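Local coordinates for lovastatin nonaketide synthase, polyketide synthase component (Aspergillus terreus, PDB 7CPX), which builds the nonaketide skeleton of lovastatin, working with LovC to turn malonyl-CoA units into carrier-bound dihydromonacolin L, at residues Gly1899-Arg1911 and Arg1919-Leu1931. The protein carries 2 engineered substitutions. Numbering follows the deposited sequence.
Sequences GNREVPVVALAER and RPDYIYTEADNNL
V1906 and Y1924 form an antiparallel hydrogen-bonded pair: V1906 N gives a nearly straight bond to Y1924 O (3.0 Å, 173° at the hydrogen), and Y1924 N answers to V1906 O. Two residues further along, L1908 N reaches Y1922 O at 2.7 Å and extends the ladder.

The tight part lies around A1907 and I1923, a non-hydrogen-bonded pair. Alanine suits this place, since a single methyl takes little room between closely spaced backbones, and A1907 CB still meets I1923 CG1 at 3.7 Å; V1918 and I1871 continue this apolar face. With CG1 of I1923 anti to the carbonyl carbon (chi1 -50°), CG2 is left anti to the backbone N and turned to V1905, touching its CB at 4.0 Å. Beta-branched residues favour such extended backbone. On the opposite face V1906 packs on L1891, while Y1924 approaches V1906 O through its CB and carries its ring away from strand 1901-1909. Y1922 backs the end of the ladder, its CB 4.0 Å from L1908 CB and its ring beside F1889.

Toward T1925 and A1927 the pairing gives way to looser, solvent-facing contact. V1905 CG1 lies over T1925 CA at 3.7 Å, and P1904, lacking an N-H to donate, offers ring atom CD to A1927 CB. The exposed E1926 points away and forms a salt bridge with R2096.

Strand 1923-1924 thus borders 1901-1909, whose other side bonds to 1887-1898. This curled, mainly antiparallel sheet, followed in the chain by a five-stranded parallel one, is probably the non-functional enoylreductase-like region, its activity supplied by LovC, with the two-domain architecture of medium-chain dehydrogenases.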
ATOM      1  N   GLY A1899     -29.382 -45.323  47.920  1.00128.05           N
ATOM      2  CA  GLY A1899     -30.399 -46.333  48.160  1.00128.05           C
ATOM      3  C   GLY A1899     -31.550 -46.231  47.184  1.00128.05           C
ATOM      4  O   GLY A1899     -32.715 -46.362  47.579  1.00128.05           O
ATOM      5  N   ASN A1900     -31.245 -45.987  45.909  1.00129.58           N
ATOM      6  CA  ASN A1900     -32.214 -45.751  44.843  1.00129.58           C
ATOM      7  C   ASN A1900     -32.975 -44.444  45.021  1.00129.58           C
ATOM      8  O   ASN A1900     -33.897 -44.165  44.244  1.00129.58           O
ATOM      9  CB  ASN A1900     -33.213 -46.907  44.712  1.00129.58           C
ATOM     10  CG  ASN A1900     -32.554 -48.198  44.272  1.00129.58           C
ATOM     11  OD1 ASN A1900     -31.497 -48.185  43.642  1.00129.58           O
ATOM     12  ND2 ASN A1900     -33.179 -49.323  44.597  1.00129.58           N
ATOM     13  N   ARG A1901     -32.621 -43.635  46.016  1.00126.96           N
ATOM     14  CA  ARG A1901     -33.202 -42.307  46.149  1.00126.96           C
ATOM     15  C   ARG A1901     -32.481 -41.345  45.217  1.00126.96           C
ATOM     16  O   ARG A1901     -31.250 -41.262  45.234  1.00126.96           O
ATOM     17  CB  ARG A1901     -33.096 -41.803  47.586  1.00126.96           C
ATOM     18  CG  ARG A1901     -33.771 -42.674  48.625  1.00126.96           C
ATOM     19  CD  ARG A1901     -33.623 -42.047  50.000  1.00126.96           C
ATOM     20  NE  ARG A1901     -32.221 -41.891  50.368  1.00126.96           N
ATOM     21  CZ  ARG A1901     -31.767 -41.022  51.262  1.00126.96           C
ATOM     22  NH1 ARG A1901     -32.579 -40.189  51.894  1.00126.96           N
ATOM     23  NH2 ARG A1901     -30.464 -40.985  51.526  1.00126.96           N
ATOM     24  N   GLU A1902     -33.251 -40.624  44.406  1.00126.18           N
ATOM     25  CA  GLU A1902     -32.698 -39.619  43.498  1.00126.18           C
ATOM     26  C   GLU A1902     -32.629 -38.276  44.225  1.00126.18           C
ATOM     27  O   GLU A1902     -33.374 -37.334  43.949  1.00126.18           O
ATOM     28  CB  GLU A1902     -33.537 -39.532  42.231  1.00126.18           C
ATOM     29  CG  GLU A1902     -33.635 -40.836  41.455  1.00126.18           C
ATOM     30  CD  GLU A1902     -32.301 -41.282  40.888  1.00126.18           C
ATOM     31  OE1 GLU A1902     -31.338 -40.488  40.928  1.00126.18           O
ATOM     32  OE2 GLU A1902     -32.215 -42.430  40.403  1.00126.18           O
ATOM     33  N   VAL A1903     -31.704 -38.205  45.177  1.00124.97           N
ATOM     34  CA  VAL A1903     -31.589 -37.042  46.052  1.00124.97           C
ATOM     35  C   VAL A1903     -31.063 -35.862  45.243  1.00124.97           C
ATOM     36  O   VAL A1903     -29.972 -35.956  44.667  1.00124.97           O
ATOM     37  CB  VAL A1903     -30.668 -37.340  47.245  1.00124.97           C
ATOM     38  CG1 VAL A1903     -30.526 -36.113  48.131  1.00124.97           C
ATOM     39  CG2 VAL A1903     -31.196 -38.525  48.038  1.00124.97           C
ATOM     40  N   PRO A1904     -31.793 -34.749  45.150  1.00123.88           N
ATOM     41  CA  PRO A1904     -31.228 -33.566  44.491  1.00123.88           C
ATOM     42  C   PRO A1904     -30.082 -32.981  45.300  1.00123.88           C
ATOM     43  O   PRO A1904     -30.112 -32.963  46.532  1.00123.88           O
ATOM     44  CB  PRO A1904     -32.413 -32.596  44.413  1.00123.88           C
ATOM     45  CG  PRO A1904     -33.625 -33.447  44.574  1.00123.88           C
ATOM     46  CD  PRO A1904     -33.215 -34.561  45.481  1.00123.88           C
ATOM     47  N   VAL A1905     -29.065 -32.490  44.588  1.00122.74           N
ATOM     48  CA  VAL A1905     -27.898 -31.878  45.210  1.00122.74           C
ATOM     49  C   VAL A1905     -27.318 -30.855  44.246  1.00122.74           C
ATOM     50  O   VAL A1905     -27.624 -30.845  43.050  1.00122.74           O
ATOM     51  CB  VAL A1905     -26.811 -32.914  45.592  1.00122.74           C
ATOM     52  CG1 VAL A1905     -27.379 -33.979  46.515  1.00122.74           C
ATOM     53  CG2 VAL A1905     -26.212 -33.543  44.345  1.00122.74           C
ATOM     54  N   VAL A1906     -26.469 -29.984  44.786  1.00123.35           N
ATOM     55  CA  VAL A1906     -25.738 -28.985  44.020  1.00123.35           C
ATOM     56  C   VAL A1906     -24.267 -29.110  44.385  1.00123.35           C
ATOM     57  O   VAL A1906     -23.924 -29.184  45.570  1.00123.35           O
ATOM     58  CB  VAL A1906     -26.248 -27.559  44.298  1.00123.35           C
ATOM     59  CG1 VAL A1906     -25.406 -26.540  43.554  1.00123.35           C
ATOM     60  CG2 VAL A1906     -27.708 -27.437  43.901  1.00123.35           C
ATOM     61  N   ALA A1907     -23.402 -29.134  43.375  1.00121.04           N
ATOM     62  CA  ALA A1907     -21.989 -29.406  43.581  1.00121.04           C
ATOM     63  C   ALA A1907     -21.145 -28.542  42.654  1.00121.04           C
ATOM     64  O   ALA A1907     -21.650 -27.870  41.751  1.00121.04           O
ATOM     65  CB  ALA A1907     -21.671 -30.888  43.355  1.00121.04           C
ATOM     66  N   LEU A1908     -19.840 -28.568  42.904  1.00120.55           N
ATOM     67  CA  LEU A1908     -18.842 -27.854  42.110  1.00120.55           C
ATOM     68  C   LEU A1908     -18.061 -28.898  41.315  1.00120.55           C
ATOM     69  O   LEU A1908     -17.005 -29.367  41.742  1.00120.55           O
ATOM     70  CB  LEU A1908     -17.928 -27.025  43.006  1.00120.55           C
ATOM     71  CG  LEU A1908     -18.448 -25.655  43.445  1.00120.55           C
ATOM     72  CD1 LEU A1908     -19.890 -25.739  43.908  1.00120.55           C
ATOM     73  CD2 LEU A1908     -17.570 -25.094  44.549  1.00120.55           C
ATOM     74  N   ALA A1909     -18.590 -29.252  40.147  1.00118.05           N
ATOM     75  CA  ALA A1909     -17.973 -30.251  39.294  1.00118.05           C
ATOM     76  C   ALA A1909     -16.715 -29.687  38.637  1.00118.05           C
ATOM     77  O   ALA A1909     -16.366 -28.513  38.789  1.00118.05           O
ATOM     78  CB  ALA A1909     -18.966 -30.716  38.233  1.00118.05           C
ATOM     79  N   GLU A1910     -16.031 -30.549  37.884  1.00115.31           N
ATOM     80  CA  GLU A1910     -14.821 -30.173  37.172  1.00115.31           C
ATOM     81  C   GLU A1910     -14.865 -30.513  35.689  1.00115.31           C
ATOM     82  O   GLU A1910     -13.840 -30.374  35.013  1.00115.31           O
ATOM     83  CB  GLU A1910     -13.599 -30.855  37.805  1.00115.31           C
ATOM     84  CG  GLU A1910     -13.375 -30.492  39.262  1.00115.31           C
ATOM     85  CD  GLU A1910     -12.231 -31.267  39.885  1.00115.31           C
ATOM     86  OE1 GLU A1910     -11.681 -32.162  39.211  1.00115.31           O
ATOM     87  OE2 GLU A1910     -11.881 -30.981  41.049  1.00115.31           O
ATOM     88  N   ARG A1911     -16.010 -30.954  35.164  1.00113.84           N
ATOM     89  CA  ARG A1911     -16.108 -31.371  33.772  1.00113.84           C
ATOM     90  C   ARG A1911     -17.328 -30.832  33.040  1.00113.84           C
ATOM     91  O   ARG A1911     -17.355 -30.901  31.806  1.00113.84           O
ATOM     92  CB  ARG A1911     -16.120 -32.906  33.676  1.00113.84           C
ATOM     93  CG  ARG A1911     -14.791 -33.560  34.013  1.00113.84           C
ATOM     94  CD  ARG A1911     -13.789 -33.397  32.881  1.00113.84           C
ATOM     95  NE  ARG A1911     -12.457 -33.863  33.254  1.00113.84           N
ATOM     96  CZ  ARG A1911     -11.523 -33.108  33.816  1.00113.84           C
ATOM     97  NH1 ARG A1911     -11.737 -31.831  34.094  1.00113.84           N
ATOM     98  NH2 ARG A1911     -10.342 -33.646  34.106  1.00113.84           N
ATOM     99  N   ARG A1919     -15.838 -35.109  44.537  1.00124.10           N
ATOM    100  CA  ARG A1919     -15.708 -35.428  45.948  1.00124.10           C
ATOM    101  C   ARG A1919     -16.845 -34.787  46.744  1.00124.10           C
ATOM    102  O   ARG A1919     -17.368 -33.738  46.359  1.00124.10           O
ATOM    103  CB  ARG A1919     -14.362 -34.947  46.488  1.00124.10           C
ATOM    104  CG  ARG A1919     -13.274 -36.008  46.465  1.00124.10           C
ATOM    105  CD  ARG A1919     -12.003 -35.545  47.168  1.00124.10           C
ATOM    106  NE  ARG A1919     -11.202 -34.651  46.337  1.00124.10           N
ATOM    107  CZ  ARG A1919     -10.966 -33.370  46.596  1.00124.10           C
ATOM    108  NH1 ARG A1919     -11.441 -32.778  47.680  1.00124.10           N
ATOM    109  NH2 ARG A1919     -10.225 -32.665  45.746  1.00124.10           N
ATOM    110  N   PRO A1920     -17.249 -35.398  47.862  1.00123.64           N
ATOM    111  CA  PRO A1920     -18.338 -34.811  48.659  1.00123.64           C
ATOM    112  C   PRO A1920     -18.028 -33.422  49.180  1.00123.64           C
ATOM    113  O   PRO A1920     -18.960 -32.653  49.442  1.00123.64           O
ATOM    114  CB  PRO A1920     -18.516 -35.812  49.811  1.00123.64           C
ATOM    115  CG  PRO A1920     -17.871 -37.071  49.343  1.00123.64           C
ATOM    116  CD  PRO A1920     -16.750 -36.650  48.454  1.00123.64           C
ATOM    117  N   ASP A1921     -16.749 -33.075  49.340  1.00124.46           N
ATOM    118  CA  ASP A1921     -16.394 -31.755  49.846  1.00124.46           C
ATOM    119  C   ASP A1921     -16.915 -30.639  48.953  1.00124.46           C
ATOM    120  O   ASP A1921     -17.056 -29.503  49.417  1.00124.46           O
ATOM    121  CB  ASP A1921     -14.875 -31.640  49.982  1.00124.46           C
ATOM    122  CG  ASP A1921     -14.283 -32.728  50.855  1.00124.46           C
ATOM    123  OD1 ASP A1921     -14.983 -33.202  51.774  1.00124.46           O
ATOM    124  OD2 ASP A1921     -13.117 -33.110  50.621  1.00124.46           O
ATOM    125  N   TYR A1922     -17.203 -30.935  47.686  1.00122.59           N
ATOM    126  CA  TYR A1922     -17.674 -29.947  46.725  1.00122.59           C
ATOM    127  C   TYR A1922     -19.157 -30.121  46.411  1.00122.59           C
ATOM    128  O   TYR A1922     -19.617 -29.731  45.336  1.00122.59           O
ATOM    129  CB  TYR A1922     -16.857 -30.029  45.437  1.00122.59           C
ATOM    130  CG  TYR A1922     -15.370 -29.849  45.633  1.00122.59           C
ATOM    131  CD1 TYR A1922     -14.802 -28.586  45.660  1.00122.59           C
ATOM    132  CD2 TYR A1922     -14.535 -30.945  45.783  1.00122.59           C
ATOM    133  CE1 TYR A1922     -13.443 -28.418  45.835  1.00122.59           C
ATOM    134  CE2 TYR A1922     -13.178 -30.788  45.958  1.00122.59           C
ATOM    135  CZ  TYR A1922     -12.635 -29.522  45.984  1.00122.59           C
ATOM    136  OH  TYR A1922     -11.279 -29.364  46.160  1.00122.59           O
ATOM    137  N   ILE A1923     -19.916 -30.706  47.335  1.00122.59           N
ATOM    138  CA  ILE A1923     -21.321 -31.023  47.115  1.00122.59           C
ATOM    139  C   ILE A1923     -22.145 -30.434  48.250  1.00122.59           C
ATOM    140  O   ILE A1923     -21.787 -30.581  49.424  1.00122.59           O
ATOM    141  CB  ILE A1923     -21.556 -32.542  47.020  1.00122.59           C
ATOM    142  CG1 ILE A1923     -20.582 -33.168  46.019  1.00122.59           C
ATOM    143  CG2 ILE A1923     -22.996 -32.830  46.617  1.00122.59           C
ATOM    144  CD1 ILE A1923     -20.754 -34.658  45.856  1.00122.59           C
ATOM    145  N   TYR A1924     -23.245 -29.772  47.898  1.00128.80           N
ATOM    146  CA  TYR A1924     -24.258 -29.346  48.856  1.00128.80           C
ATOM    147  C   TYR A1924     -25.422 -30.324  48.743  1.00128.80           C
ATOM    148  O   TYR A1924     -26.163 -30.307  47.756  1.00128.80           O
ATOM    149  CB  TYR A1924     -24.702 -27.910  48.584  1.00128.80           C
ATOM    150  CG  TYR A1924     -25.654 -27.361  49.619  1.00128.80           C
ATOM    151  CD1 TYR A1924     -25.205 -27.010  50.883  1.00128.80           C
ATOM    152  CD2 TYR A1924     -27.001 -27.189  49.331  1.00128.80           C
ATOM    153  CE1 TYR A1924     -26.069 -26.509  51.833  1.00128.80           C
ATOM    154  CE2 TYR A1924     -27.872 -26.685  50.275  1.00128.80           C
ATOM    155  CZ  TYR A1924     -27.401 -26.349  51.526  1.00128.80           C
ATOM    156  OH  TYR A1924     -28.266 -25.847  52.471  1.00128.80           O
ATOM    157  N   THR A1925     -25.581 -31.174  49.756  1.00127.94           N
ATOM    158  CA  THR A1925     -26.439 -32.346  49.652  1.00127.94           C
ATOM    159  C   THR A1925     -27.900 -32.076  49.987  1.00127.94           C
ATOM    160  O   THR A1925     -28.738 -32.956  49.762  1.00127.94           O
ATOM    161  CB  THR A1925     -25.918 -33.456  50.571  1.00127.94           C
ATOM    162  OG1 THR A1925     -25.945 -33.007  51.932  1.00127.94           O
ATOM    163  CG2 THR A1925     -24.494 -33.839  50.196  1.00127.94           C
ATOM    164  N   GLU A1926     -28.234 -30.901  50.513  1.00131.64           N
ATOM    165  CA  GLU A1926     -29.613 -30.637  50.899  1.00131.64           C
ATOM    166  C   GLU A1926     -30.507 -30.559  49.668  1.00131.64           C
ATOM    167  O   GLU A1926     -30.151 -29.947  48.656  1.00131.64           O
ATOM    168  CB  GLU A1926     -29.709 -29.338  51.696  1.00131.64           C
ATOM    169  CG  GLU A1926     -31.082 -29.083  52.296  1.00131.64           C
ATOM    170  CD  GLU A1926     -31.139 -27.797  53.095  1.00131.64           C
ATOM    171  OE1 GLU A1926     -30.108 -27.096  53.169  1.00131.64           O
ATOM    172  OE2 GLU A1926     -32.214 -27.488  53.648  1.00131.64           O
ATOM    173  N   ALA A1927     -31.679 -31.186  49.759  1.00132.14           N
ATOM    174  CA  ALA A1927     -32.658 -31.175  48.674  1.00132.14           C
ATOM    175  C   ALA A1927     -33.673 -30.050  48.887  1.00132.14           C
ATOM    176  O   ALA A1927     -34.876 -30.266  49.031  1.00132.14           O
ATOM    177  CB  ALA A1927     -33.346 -32.531  48.572  1.00132.14           C
ATOM    178  N   ASP A1928     -33.155 -28.826  48.906  1.00137.55           N
ATOM    179  CA  ASP A1928     -33.979 -27.649  49.143  1.00137.55           C
ATOM    180  C   ASP A1928     -34.718 -27.275  47.865  1.00137.55           C
ATOM    181  O   ASP A1928     -34.092 -26.936  46.855  1.00137.55           O
ATOM    182  CB  ASP A1928     -33.115 -26.487  49.626  1.00137.55           C
ATOM    183  CG  ASP A1928     -33.932 -25.261  49.985  1.00137.55           C
ATOM    184  OD1 ASP A1928     -35.177 -25.344  49.952  1.00137.55           O
ATOM    185  OD2 ASP A1928     -33.328 -24.214  50.298  1.00137.55           O
ATOM    186  N   ASN A1929     -36.052 -27.337  47.908  1.00141.05           N
ATOM    187  CA  ASN A1929     -36.849 -26.947  46.752  1.00141.05           C
ATOM    188  C   ASN A1929     -36.742 -25.458  46.457  1.00141.05           C
ATOM    189  O   ASN A1929     -37.004 -25.045  45.321  1.00141.05           O
ATOM    190  CB  ASN A1929     -38.314 -27.328  46.970  1.00141.05           C
ATOM    191  CG  ASN A1929     -38.512 -28.826  47.098  1.00141.05           C
ATOM    192  OD1 ASN A1929     -38.696 -29.527  46.102  1.00141.05           O
ATOM    193  ND2 ASN A1929     -38.476 -29.324  48.327  1.00141.05           N
ATOM    194  N   ASN A1930     -36.367 -24.644  47.447  1.00141.80           N
ATOM    195  CA  ASN A1930     -36.147 -23.226  47.186  1.00141.80           C
ATOM    196  C   ASN A1930     -35.071 -23.035  46.127  1.00141.80           C
ATOM    197  O   ASN A1930     -35.186 -22.159  45.262  1.00141.80           O
ATOM    198  CB  ASN A1930     -35.767 -22.508  48.480  1.00141.80           C
ATOM    199  CG  ASN A1930     -36.885 -22.526  49.505  1.00141.80           C
ATOM    200  OD1 ASN A1930     -37.654 -21.572  49.620  1.00141.80           O
ATOM    201  ND2 ASN A1930     -36.983 -23.620  50.253  1.00141.80           N
ATOM    202  N   LEU A1931     -34.016 -23.850  46.179  1.00136.62           N
ATOM    203  CA  LEU A1931     -33.042 -23.933  45.092  1.00136.62           C
ATOM    204  C   LEU A1931     -33.684 -24.722  43.950  1.00136.62           C
ATOM    205  O   LEU A1931     -33.341 -25.870  43.657  1.00136.62           O
ATOM    206  CB  LEU A1931     -31.750 -24.574  45.576  1.00136.62           C
ATOM    207  CG  LEU A1931     -31.093 -23.898  46.783  1.00136.62           C
ATOM    208  CD1 LEU A1931     -29.892 -24.695  47.260  1.00136.62           C
ATOM    209  CD2 LEU A1931     -30.689 -22.470  46.450  1.00136.62           C
TER